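Local coordinates for 177aa long conserved hypothetical protein (ST1454) (Sulfolobus tokodaii, PDB 1WOZ), which probably binds ATP and transfers its adenosyl group to cob(I)alamin, as a trimeric PduO-type corrinoid adenosyltransferase, at residues S43-E48 with S108-V113; W47-K52 with N161-V166; G65-T70 with E137-I142. One frame throughout, in Å; residues are numbered along the deposited sequence.

Interaction 1 of 3, residues S43-E48 with S108-V113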
# COMPACT_ATOMS: atom_id res chain seq x y z
N SER A 43 14.90 -1.90 -4.23
CA SER A 43 15.80 -1.04 -3.46
C SER A 43 16.15 -1.62 -2.08
O SER A 43 17.15 -1.24 -1.48
CB SER A 43 15.19 0.37 -3.26
OG SER A 43 14.18 0.38 -2.24
N LYS A 44 15.35 -2.56 -1.59
CA LYS A 44 15.59 -3.13 -0.26
C LYS A 44 16.24 -4.53 -0.27
O LYS A 44 16.55 -5.08 0.77
CB LYS A 44 14.25 -3.25 0.50
CG LYS A 44 13.49 -1.95 0.70
CD LYS A 44 14.20 -1.05 1.68
CE LYS A 44 14.20 -1.64 3.09
NZ LYS A 44 14.90 -0.73 4.05
N ILE A 45 16.43 -5.08 -1.45
CA ILE A 45 16.99 -6.42 -1.62
C ILE A 45 18.43 -6.32 -2.13
O ILE A 45 18.69 -5.70 -3.17
CB ILE A 45 16.11 -7.21 -2.64
CG1 ILE A 45 14.77 -7.59 -1.98
CG2 ILE A 45 16.81 -8.46 -3.13
CD1 ILE A 45 13.73 -8.07 -3.02
N PRO A 46 19.38 -6.96 -1.43
CA PRO A 46 20.78 -6.90 -1.86
C PRO A 46 21.22 -7.96 -2.87
O PRO A 46 22.32 -7.88 -3.42
CB PRO A 46 21.52 -7.06 -0.54
CG PRO A 46 20.67 -8.12 0.16
CD PRO A 46 19.24 -7.64 -0.12
N TRP A 47 20.39 -8.95 -3.14
CA TRP A 47 20.81 -10.03 -4.02
C TRP A 47 20.60 -9.73 -5.49
O TRP A 47 19.50 -9.39 -5.92
CB TRP A 47 20.08 -11.31 -3.62
CG TRP A 47 20.21 -11.58 -2.13
CD1 TRP A 47 21.35 -11.89 -1.44
CD2 TRP A 47 19.16 -11.50 -1.17
NE1 TRP A 47 21.07 -12.01 -0.10
CE2 TRP A 47 19.74 -11.77 0.10
CE3 TRP A 47 17.79 -11.22 -1.24
CZ2 TRP A 47 18.99 -11.77 1.28
CZ3 TRP A 47 17.04 -11.22 -0.06
CH2 TRP A 47 17.65 -11.49 1.18
N GLU A 48 21.67 -9.89 -6.25
CA GLU A 48 21.62 -9.55 -7.67
C GLU A 48 20.69 -10.38 -8.51
O GLU A 48 20.13 -9.86 -9.49
CB GLU A 48 23.02 -9.59 -8.28
CG GLU A 48 23.99 -8.59 -7.71
CD GLU A 48 23.57 -7.17 -7.94
OE1 GLU A 48 23.04 -6.83 -9.03
OE2 GLU A 48 23.78 -6.37 -7.01
N SER A 108 12.36 -11.54 7.53
CA SER A 108 13.38 -10.53 7.23
C SER A 108 12.68 -9.34 6.56
O SER A 108 11.58 -9.47 6.05
CB SER A 108 14.43 -11.08 6.26
OG SER A 108 13.84 -11.55 5.07
N GLU A 109 13.31 -8.17 6.60
CA GLU A 109 12.68 -7.01 5.96
C GLU A 109 12.56 -7.29 4.45
O GLU A 109 11.59 -6.88 3.82
CB GLU A 109 13.51 -5.73 6.22
CG GLU A 109 12.80 -4.45 5.72
CD GLU A 109 13.53 -3.18 6.12
OE1 GLU A 109 13.08 -2.10 5.68
OE2 GLU A 109 14.53 -3.26 6.86
N GLU A 110 13.54 -8.01 3.88
CA GLU A 110 13.49 -8.36 2.46
C GLU A 110 12.28 -9.23 2.13
O GLU A 110 11.52 -8.94 1.19
CB GLU A 110 14.77 -9.09 2.03
CG GLU A 110 16.02 -8.22 2.06
CD GLU A 110 16.71 -8.19 3.41
OE1 GLU A 110 16.17 -8.74 4.39
OE2 GLU A 110 17.81 -7.60 3.49
N ALA A 111 12.09 -10.31 2.89
CA ALA A 111 10.93 -11.16 2.65
C ALA A 111 9.63 -10.39 2.93
O ALA A 111 8.63 -10.57 2.24
CB ALA A 111 10.99 -12.41 3.55
N SER A 112 9.65 -9.52 3.94
CA SER A 112 8.44 -8.77 4.28
C SER A 112 8.02 -7.84 3.16
O SER A 112 6.84 -7.77 2.83
CB SER A 112 8.63 -7.96 5.58
OG SER A 112 8.85 -8.83 6.68
N VAL A 113 8.98 -7.13 2.55
CA VAL A 113 8.61 -6.23 1.47
C VAL A 113 8.15 -7.02 0.25
O VAL A 113 7.27 -6.56 -0.50
CB VAL A 113 9.75 -5.26 1.11
CG1 VAL A 113 9.27 -4.27 0.04
CG2 VAL A 113 10.15 -4.47 2.34
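Glu110 lies against the turn that links helix 23-44 to helix 48-69, and its CG sits 3.4 Å from the backbone O of Lys44. CG stands anti to the carbonyl carbon (chi1 -68°), and a bend at the next torsion turns the carboxylate across the end of the Pro46 ring. The two side chains cross at about a right angle, with Glu110 OE2 3.9 Å from Pro46 CD. Trp47 comes at the same glutamate too: its six-membered end reaches Glu110 with CZ3 3.7 Å from CB, an oblique approach, while Pro46 CG covers a face of the indole. Glu110 OE2 is also salt-bridged to Arg164, while CB and CG make the closest packing on the turn.

Next to it, on the side facing the other subunits, Lys44 and Glu109 meet by their charged ends. The lysine is bent at chi2 and chi3 and curls up to an extended glutamate; NZ lies 2.8 Å from Glu109 OE1, a salt bridge whose hydrogen bond is weak and whose oxygen is less surely placed. Both ends have stronger partners across subunits: Lys44 NZ pairs with Glu109 of the third subunit, and Glu109 OE1 with Lys44 of the second. With Glu109 replaced by an alanine, lysines of two subunits would probably each be left short of a carboxylate. Ser108 caps the helix, its OG accepting from Ala111 N at 3.1 Å.

The contact joins carbon packing on Glu110 to what is probably a shared cluster of lysines and glutamates from three subunits, whose opposite charges would offset the gathering of Lys44 side chains.

Interaction 2 of 3, residues W47-K52 with N161-V166; sequences WEDMKK and NKRRNV
Arg163 reaches out from the end of helix 140-163 and grips Asp49 end-on, in the first turn of helix 48-69. NH1 bonds to Asp49 OD1 at 3.0 Å and NH2 to OD2 at 2.7 Å, each oxygen using its syn lone pair. Both bonds are nearly straight, and the carboxylate and guanidinium planes are only 10° apart. In this tight part Arg163 NH1 also comes 3.1 Å from Trp47 CB, at the guanidinium edge. The arginine chain runs extended from CG to NE, which carries its aliphatic part over the Trp47 indole: CD stands 3.6 Å from the centroid of the five-membered ring, a CH-pi contact, and CZ lies 4.6 Å from the same centroid in a cation-pi pair. The guanidinium plane stands 83° from the indole's. Met50, a selenomethionine, lays CE over one face of the Arg163 guanidinium, 4.0 Å from Arg163 NH1.

The looser side belongs to Arg164, an exposed residue just past the helix. Its CG comes to the indole edge, 4.1 Å from Trp47 CH2, and Trp47 CZ2 lies over a face of its guanidinium, whose charge is paired with Glu110.

Around this surface contact, Glu95 gives Arg163 NH2 a second carboxylate from helix 79-96, which also sets Tyr92 against Asp49 and Met50. Inward, Met50 packs on Leu114 of helix 109-134 and on Met156 and Val159 of helix 140-163.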
# COMPACT_ATOMS: atom_id res chain seq x y z
N TRP A 47 20.39 -8.95 -3.14
CA TRP A 47 20.81 -10.03 -4.02
C TRP A 47 20.60 -9.73 -5.49
O TRP A 47 19.50 -9.39 -5.92
CB TRP A 47 20.08 -11.31 -3.62
CG TRP A 47 20.21 -11.58 -2.13
CD1 TRP A 47 21.35 -11.89 -1.44
CD2 TRP A 47 19.16 -11.50 -1.17
NE1 TRP A 47 21.07 -12.01 -0.10
CE2 TRP A 47 19.74 -11.77 0.10
CE3 TRP A 47 17.79 -11.22 -1.24
CZ2 TRP A 47 18.99 -11.77 1.28
CZ3 TRP A 47 17.04 -11.22 -0.06
CH2 TRP A 47 17.65 -11.49 1.18
N GLU A 48 21.67 -9.89 -6.25
CA GLU A 48 21.62 -9.55 -7.67
C GLU A 48 20.69 -10.38 -8.51
O GLU A 48 20.13 -9.86 -9.49
CB GLU A 48 23.02 -9.59 -8.28
CG GLU A 48 23.99 -8.59 -7.71
CD GLU A 48 23.57 -7.17 -7.94
OE1 GLU A 48 23.04 -6.83 -9.03
OE2 GLU A 48 23.78 -6.37 -7.01
N ASP A 49 20.51 -11.65 -8.16
CA ASP A 49 19.61 -12.47 -8.95
C ASP A 49 18.18 -11.99 -8.85
O ASP A 49 17.47 -11.94 -9.86
CB ASP A 49 19.71 -13.97 -8.59
CG ASP A 49 19.51 -14.28 -7.09
OD1 ASP A 49 19.46 -13.36 -6.23
OD2 ASP A 49 19.44 -15.48 -6.77
N MSE A 50 17.76 -11.63 -7.64
CA MSE A 50 16.40 -11.13 -7.46
C MSE A 50 16.21 -9.75 -8.08
O MSE A 50 15.16 -9.47 -8.65
CB MSE A 50 16.03 -11.07 -5.98
CG MSE A 50 15.73 -12.42 -5.39
SE MSE A 50 15.03 -12.22 -3.58
CE MSE A 50 15.65 -13.93 -2.85
N LYS A 51 17.21 -8.88 -7.94
CA LYS A 51 17.11 -7.55 -8.52
C LYS A 51 16.93 -7.67 -10.03
O LYS A 51 16.08 -7.01 -10.61
CB LYS A 51 18.38 -6.72 -8.25
CG LYS A 51 18.63 -6.29 -6.80
CD LYS A 51 19.93 -5.45 -6.75
CE LYS A 51 20.27 -4.90 -5.36
NZ LYS A 51 19.34 -3.81 -4.88
N LYS A 52 17.73 -8.54 -10.66
CA LYS A 52 17.64 -8.75 -12.11
C LYS A 52 16.25 -9.22 -12.53
O LYS A 52 15.65 -8.68 -13.49
CB LYS A 52 18.70 -9.76 -12.57
CG LYS A 52 18.56 -10.26 -14.01
CD LYS A 52 19.58 -11.37 -14.28
CE LYS A 52 19.45 -11.98 -15.68
NZ LYS A 52 19.82 -11.00 -16.75
N ASN A 161 14.23 -15.11 3.26
CA ASN A 161 14.35 -15.50 4.67
C ASN A 161 15.46 -16.52 4.87
O ASN A 161 16.24 -16.42 5.81
CB ASN A 161 13.02 -16.05 5.23
CG ASN A 161 12.09 -14.92 5.67
OD1 ASN A 161 12.55 -13.82 5.99
ND2 ASN A 161 10.79 -15.18 5.66
N LYS A 162 15.54 -17.51 4.00
CA LYS A 162 16.62 -18.50 4.11
C LYS A 162 17.99 -17.81 4.08
O LYS A 162 18.87 -18.09 4.90
CB LYS A 162 16.56 -19.51 2.97
CG LYS A 162 17.68 -20.55 3.00
CD LYS A 162 17.47 -21.55 1.87
CE LYS A 162 18.63 -22.54 1.76
NZ LYS A 162 18.64 -23.49 2.90
N ARG A 163 18.18 -16.90 3.12
CA ARG A 163 19.45 -16.20 3.02
C ARG A 163 19.71 -15.32 4.24
O ARG A 163 20.86 -14.97 4.51
CB ARG A 163 19.51 -15.35 1.74
CG ARG A 163 19.53 -16.20 0.47
CD ARG A 163 19.63 -15.34 -0.81
NE ARG A 163 19.53 -16.15 -2.02
CZ ARG A 163 19.49 -15.66 -3.25
NH1 ARG A 163 19.54 -14.35 -3.44
NH2 ARG A 163 19.36 -16.47 -4.30
N ARG A 164 18.65 -14.95 4.96
CA ARG A 164 18.78 -14.12 6.15
C ARG A 164 18.74 -14.94 7.45
O ARG A 164 18.69 -14.36 8.54
CB ARG A 164 17.67 -13.06 6.19
CG ARG A 164 17.87 -11.91 5.23
CD ARG A 164 19.12 -11.13 5.62
NE ARG A 164 19.23 -9.86 4.88
CZ ARG A 164 20.37 -9.38 4.40
NH1 ARG A 164 21.50 -10.06 4.55
NH2 ARG A 164 20.39 -8.21 3.76
N ASN A 165 18.76 -16.26 7.36
CA ASN A 165 18.70 -17.10 8.57
C ASN A 165 17.46 -16.87 9.41
O ASN A 165 17.49 -16.97 10.63
CB ASN A 165 19.96 -16.90 9.43
CG ASN A 165 21.17 -17.61 8.85
OD1 ASN A 165 21.82 -17.09 7.95
ND2 ASN A 165 21.45 -18.81 9.34
N VAL A 166 16.36 -16.60 8.73
CA VAL A 166 15.09 -16.37 9.39
C VAL A 166 14.15 -17.54 9.06
O VAL A 166 13.99 -17.91 7.90
CB VAL A 166 14.46 -15.05 8.88
CG1 VAL A 166 13.02 -14.93 9.38
CG2 VAL A 166 15.32 -13.86 9.35

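Interaction 3 of 3, residues G65-T70 with E137-I142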
# COMPACT_ATOMS: atom_id res chain seq x y z
N GLY A 65 0.96 -2.72 -19.87
CA GLY A 65 0.19 -1.49 -20.01
C GLY A 65 -0.00 -1.10 -21.47
O GLY A 65 -1.06 -0.59 -21.85
N GLU A 66 1.01 -1.32 -22.30
CA GLU A 66 0.88 -0.97 -23.72
C GLU A 66 -0.05 -1.95 -24.43
O GLU A 66 -0.81 -1.55 -25.32
CB GLU A 66 2.26 -0.96 -24.39
CG GLU A 66 3.16 0.12 -23.80
CD GLU A 66 4.25 0.61 -24.75
OE1 GLU A 66 5.07 -0.20 -25.24
OE2 GLU A 66 4.27 1.84 -24.98
N ASP A 67 0.01 -3.22 -24.03
CA ASP A 67 -0.89 -4.23 -24.59
C ASP A 67 -2.31 -3.72 -24.32
O ASP A 67 -3.10 -3.52 -25.25
CB ASP A 67 -0.64 -5.59 -23.90
CG ASP A 67 -1.49 -6.71 -24.47
OD1 ASP A 67 -2.62 -6.46 -24.94
OD2 ASP A 67 -1.03 -7.87 -24.43
N LEU A 68 -2.62 -3.47 -23.05
CA LEU A 68 -3.95 -2.98 -22.65
C LEU A 68 -4.40 -1.71 -23.38
O LEU A 68 -5.55 -1.62 -23.82
CB LEU A 68 -3.99 -2.66 -21.15
CG LEU A 68 -3.89 -3.82 -20.17
CD1 LEU A 68 -3.74 -3.26 -18.74
CD2 LEU A 68 -5.13 -4.71 -20.30
N SER A 69 -3.51 -0.73 -23.45
CA SER A 69 -3.76 0.56 -24.08
C SER A 69 -3.92 0.54 -25.61
O SER A 69 -4.48 1.49 -26.18
CB SER A 69 -2.63 1.55 -23.74
OG SER A 69 -2.60 1.83 -22.35
N THR A 70 -3.44 -0.51 -26.26
CA THR A 70 -3.52 -0.61 -27.71
C THR A 70 -4.22 -1.87 -28.20
O THR A 70 -4.04 -2.28 -29.35
CB THR A 70 -2.11 -0.58 -28.36
OG1 THR A 70 -1.40 -1.78 -28.03
CG2 THR A 70 -1.31 0.62 -27.85
N GLU A 137 -12.13 -7.10 -24.20
CA GLU A 137 -11.05 -7.20 -25.17
C GLU A 137 -9.68 -7.38 -24.51
O GLU A 137 -8.69 -7.64 -25.19
CB GLU A 137 -11.02 -5.94 -26.04
CG GLU A 137 -12.36 -5.23 -26.16
CD GLU A 137 -12.88 -4.72 -24.82
OE1 GLU A 137 -12.12 -4.01 -24.12
OE2 GLU A 137 -14.03 -5.03 -24.47
N ILE A 138 -9.60 -7.24 -23.20
CA ILE A 138 -8.31 -7.40 -22.54
C ILE A 138 -7.71 -8.78 -22.80
O ILE A 138 -8.41 -9.79 -22.77
CB ILE A 138 -8.43 -7.14 -21.01
CG1 ILE A 138 -7.25 -7.79 -20.28
CG2 ILE A 138 -9.75 -7.67 -20.48
CD1 ILE A 138 -7.38 -7.79 -18.80
N ASN A 139 -6.42 -8.80 -23.09
CA ASN A 139 -5.68 -10.03 -23.34
C ASN A 139 -5.67 -10.88 -22.07
O ASN A 139 -5.12 -10.48 -21.05
CB ASN A 139 -4.26 -9.67 -23.79
CG ASN A 139 -3.38 -10.89 -24.03
OD1 ASN A 139 -3.80 -12.04 -23.86
ND2 ASN A 139 -2.14 -10.64 -24.41
N ARG A 140 -6.28 -12.06 -22.13
CA ARG A 140 -6.37 -12.99 -21.00
C ARG A 140 -5.00 -13.39 -20.42
O ARG A 140 -4.88 -13.70 -19.23
CB ARG A 140 -7.14 -14.24 -21.45
CG ARG A 140 -7.32 -15.34 -20.39
CD ARG A 140 -8.27 -14.90 -19.27
NE ARG A 140 -8.54 -15.95 -18.28
CZ ARG A 140 -9.17 -17.09 -18.55
NH1 ARG A 140 -9.61 -17.34 -19.78
NH2 ARG A 140 -9.38 -17.98 -17.58
N MSE A 141 -3.96 -13.37 -21.25
CA MSE A 141 -2.63 -13.74 -20.80
C MSE A 141 -2.10 -12.77 -19.73
O MSE A 141 -1.17 -13.09 -18.99
CB MSE A 141 -1.66 -13.79 -21.98
CG MSE A 141 -0.43 -14.66 -21.72
SE MSE A 141 -0.86 -16.59 -21.39
CE MSE A 141 -2.64 -16.64 -22.01
N ILE A 142 -2.69 -11.59 -19.67
CA ILE A 142 -2.28 -10.59 -18.70
C ILE A 142 -2.65 -11.05 -17.29
O ILE A 142 -1.86 -10.92 -16.36
CB ILE A 142 -2.96 -9.26 -19.01
CG1 ILE A 142 -2.30 -8.66 -20.27
CG2 ILE A 142 -2.85 -8.28 -17.82
CD1 ILE A 142 -3.00 -7.41 -20.76
O HOH W 1 -5.04 -6.32 -23.81
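Asp67 and Asn139 make a polar link backed by a small apolar patch, where the C-terminal turn of helix 48-69 meets the loop leading into helix 140-163, at one end of the bundle. Asn139 ND2 donates to Asp67 OD2 at 3.0 Å, along a nearly straight line (169°). The oxygen is met on its syn side and lies close to the amide plane. With CG anti to the backbone N (chi1 -177°), Asp67 extends from its helix toward the loop. A water joins the same residues a second time, donating to Asp67 OD1 at 2.7 Å and accepting from Asn139 N.

Asp67 also bonds to Ser72 OG and Ile77 N, while Asn139 ND2 donates to Ile77 O. The buried carboxylate is thus held by several donors, which would probably favour its ionised form and fix its rotation.

Beside this network, Leu68 CD2 touches both Ile138 and Ile142. It is 3.7 Å from Ile138 CG1, with the two side chains pointing the same way, and 3.5 Å from Ile142 CD1, tighter than usual for two carbons. Phe27 and Leu31 of helix 23-44 close on Leu68, whose side chain is about 7 Å from a bound polypropylene glycol.

Asn139 is also the N-cap of helix 140-163: its OD1 accepts from Met141 N at 2.9 Å, from above the amide plane. One side chain therefore starts one helix and ties down the end of another, with a helix N-cap at a helix-loop contact that closes an end of the helical bundle of the cobalamin adenosyltransferase family.

In the fold
Interactions 1 and 2 sit together at one end of the helical bundle, their centres 7 Å apart, and share Trp47; the Glu110–Arg164 salt bridge and a probable hydrogen bond from Ser108 N to Asn161 OD1 join them directly. Interaction 3 lies on the opposite side of the chain's centre, about 32 Å from interaction 2 between centres. Those two nonetheless use the same helices, 48-69 and 140-163, so this pair is tied near both ends, with interaction 3 nested in the loop that interaction 2 closes. Interactions 1 and 3 alternate along the chain. Together the contacts link helices 23-44, 48-69, 109-134 and 140-163, and interaction 1 also reaches the neighbouring subunits.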